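Long-range contact in Lmo0741 protein (Listeria monocytogenes, PDB 4R1H), which probably acts as a DNA-binding transcriptional regulator of the GntR family, using a winged helix-turn-helix domain: residues K14-Y19 with Q53-E58. Numbering follows the deposited sequence.
Sequences KQIVHY and QRAYAE
Val17 lies over one face of the Glu58 carboxylate, while Lys14 meets the same group along its outer edge. CG1 of Val17 stands 3.8 Å from Glu58 OE2, and CG2 sits more nearly above the carboxylate carbon. The Lys14 NZ comes in at the oxygen edge on the syn side of OE1, tilted 21° out of the plane to the face turned away from Val17. Their salt bridge is asymmetric: NZ is 2.9 Å from OE1, whereas its bond to OE2 is weak, at 3.3 Å. Lys14 starts out pointing away from helix 49-61 and is turned back by a bend at chi2 (-73°). The extended chain of Glu58 carries its carboxylate across the gap, meeting the lysine chain at roughly a right angle.

Next to the salt bridge the contact is apolar and buried. Val17 CG2 rests on Ala55, 3.7 Å from its CB, at the point where the two backbones come nearest. Ile16, modelled in two conformers, has CG2 3.9 Å from Ala55 CB in one of them; its side chain also packs on Leu45 and Val47. The small Ala55 side chain suits the close crossing, with the segment axes 8.6 Å apart at -58°. Glu58 also touches Tyr13, whose ring makes a cation-pi contact with Arg54. The packing sets the first helix, 12-25, against 49-61, the recognition helix by its place in the fold, as in the three-helix core of the GntR-type winged helix-turn-helix domain.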
loop_
_atom_site.group_PDB
_atom_site.type_symbol
_atom_site.label_atom_id
_atom_site.label_comp_id
_atom_site.label_asym_id
_atom_site.label_seq_id
_atom_site.Cartn_x
_atom_site.Cartn_y
_atom_site.Cartn_z
ATOM N N LYS A 14 0.548 14.291 -6.890
ATOM C CA LYS A 14 -0.146 13.728 -5.730
ATOM C C LYS A 14 0.901 13.219 -4.724
ATOM O O LYS A 14 0.651 13.224 -3.534
ATOM C CB LYS A 14 -1.051 12.577 -6.136
ATOM C CG LYS A 14 -2.323 13.039 -6.817
ATOM C CD LYS A 14 -3.313 13.662 -5.827
ATOM C CE LYS A 14 -4.750 13.502 -6.362
ATOM N NZ LYS A 14 -5.725 14.398 -5.665
ATOM N N GLN A 15 2.048 12.743 -5.210
ATOM C CA GLN A 15 3.115 12.341 -4.318
ATOM C C GLN A 15 3.742 13.508 -3.551
ATOM O O GLN A 15 4.142 13.370 -2.361
ATOM C CB GLN A 15 4.202 11.577 -5.047
ATOM C CG GLN A 15 3.660 10.279 -5.581
ATOM C CD GLN A 15 4.687 9.524 -6.376
ATOM O OE1 GLN A 15 5.624 8.983 -5.792
ATOM N NE2 GLN A 15 4.515 9.461 -7.718
ATOM N N ILE A 16 3.806 14.643 -4.215
ATOM C CA ILE A 16 4.275 15.854 -3.597
ATOM C C ILE A 16 3.247 16.315 -2.581
ATOM O O ILE A 16 3.629 16.795 -1.506
ATOM C CB ILE A 16 4.558 16.995 -4.600
ATOM C CG1 ILE A 16 5.546 16.580 -5.724
ATOM C CG2 ILE A 16 5.080 18.243 -3.871
ATOM C CD1 ILE A 16 7.016 16.568 -5.360
ATOM N N VAL A 17 1.953 16.250 -2.926
ATOM C CA VAL A 17 0.948 16.560 -1.926
ATOM C C VAL A 17 1.179 15.693 -0.671
ATOM O O VAL A 17 1.137 16.205 0.459
ATOM C CB VAL A 17 -0.445 16.385 -2.478
ATOM C CG1 VAL A 17 -1.492 16.497 -1.415
ATOM C CG2 VAL A 17 -0.678 17.481 -3.529
ATOM N N HIS A 18 1.444 14.407 -0.875
ATOM C CA HIS A 18 1.608 13.495 0.307
ATOM C C HIS A 18 2.840 13.824 1.105
ATOM O O HIS A 18 2.777 13.798 2.337
ATOM C CB HIS A 18 1.685 12.016 -0.099
ATOM C CG HIS A 18 1.697 11.105 1.084
ATOM N ND1 HIS A 18 0.582 10.931 1.871
ATOM C CD2 HIS A 18 2.675 10.339 1.627
ATOM C CE1 HIS A 18 0.865 10.073 2.845
ATOM N NE2 HIS A 18 2.124 9.696 2.706
ATOM N N TYR A 19 3.932 14.177 0.443
ATOM C CA TYR A 19 5.147 14.603 1.081
ATOM C C TYR A 19 4.915 15.817 1.967
ATOM O O TYR A 19 5.312 15.823 3.116
ATOM C CB TYR A 19 6.195 14.934 0.025
ATOM C CG TYR A 19 7.415 15.622 0.559
ATOM C CD1 TYR A 19 8.512 14.879 1.036
ATOM C CD2 TYR A 19 7.499 17.014 0.592
ATOM C CE1 TYR A 19 9.624 15.516 1.529
ATOM C CE2 TYR A 19 8.609 17.662 1.103
ATOM C CZ TYR A 19 9.672 16.902 1.568
ATOM O OH TYR A 19 10.791 17.568 2.051
ATOM N N GLN A 53 3.464 23.606 -8.403
ATOM C CA GLN A 53 2.363 24.524 -8.545
ATOM C C GLN A 53 1.095 23.760 -8.421
ATOM O O GLN A 53 0.164 24.245 -7.763
ATOM C CB GLN A 53 2.347 25.178 -9.946
ATOM C CG GLN A 53 3.249 26.353 -10.079
ATOM C CD GLN A 53 3.328 26.865 -11.512
ATOM O OE1 GLN A 53 2.911 26.208 -12.437
ATOM N NE2 GLN A 53 3.905 28.033 -11.683
ATOM N N ARG A 54 1.010 22.573 -9.055
ATOM C CA ARG A 54 -0.261 21.839 -9.027
ATOM C C ARG A 54 -0.520 21.331 -7.608
ATOM O O ARG A 54 -1.688 21.387 -7.120
ATOM C CB ARG A 54 -0.367 20.641 -9.996
ATOM C CG ARG A 54 -1.821 20.196 -10.066
ATOM C CD ARG A 54 -2.146 19.148 -11.036
ATOM N NE ARG A 54 -3.600 18.893 -11.120
ATOM C CZ ARG A 54 -4.183 18.190 -12.115
ATOM N NH1 ARG A 54 -3.477 17.592 -13.097
ATOM N NH2 ARG A 54 -5.504 18.043 -12.130
ATOM N N ALA A 55 0.539 20.864 -6.958
ATOM C CA ALA A 55 0.421 20.347 -5.567
ATOM C C ALA A 55 -0.024 21.486 -4.599
ATOM O O ALA A 55 -0.961 21.306 -3.804
ATOM C CB ALA A 55 1.752 19.791 -5.096
ATOM N N TYR A 56 0.615 22.652 -4.726
ATOM C CA TYR A 56 0.225 23.831 -3.944
ATOM C C TYR A 56 -1.224 24.234 -4.229
ATOM O O TYR A 56 -1.973 24.534 -3.305
ATOM C CB TYR A 56 1.204 24.960 -4.161
ATOM C CG TYR A 56 2.483 24.870 -3.377
ATOM C CD1 TYR A 56 2.781 23.768 -2.581
ATOM C CD2 TYR A 56 3.384 25.944 -3.359
ATOM C CE1 TYR A 56 3.929 23.762 -1.781
ATOM C CE2 TYR A 56 4.517 25.956 -2.572
ATOM C CZ TYR A 56 4.798 24.858 -1.765
ATOM O OH TYR A 56 5.952 24.881 -1.003
ATOM N N ALA A 57 -1.672 24.195 -5.491
ATOM C CA ALA A 57 -3.080 24.430 -5.789
ATOM C C ALA A 57 -4.049 23.518 -5.101
ATOM O O ALA A 57 -5.048 23.970 -4.550
ATOM C CB ALA A 57 -3.350 24.393 -7.301
ATOM N N GLU A 58 -3.749 22.225 -5.074
ATOM C CA GLU A 58 -4.588 21.282 -4.436
ATOM C C GLU A 58 -4.603 21.546 -2.913
ATOM O O GLU A 58 -5.669 21.534 -2.293
ATOM C CB GLU A 58 -4.144 19.847 -4.720
ATOM C CG GLU A 58 -5.017 18.841 -3.981
ATOM C CD GLU A 58 -4.805 17.418 -4.410
ATOM O OE1 GLU A 58 -4.908 17.207 -5.646
ATOM O OE2 GLU A 58 -4.641 16.576 -3.497
#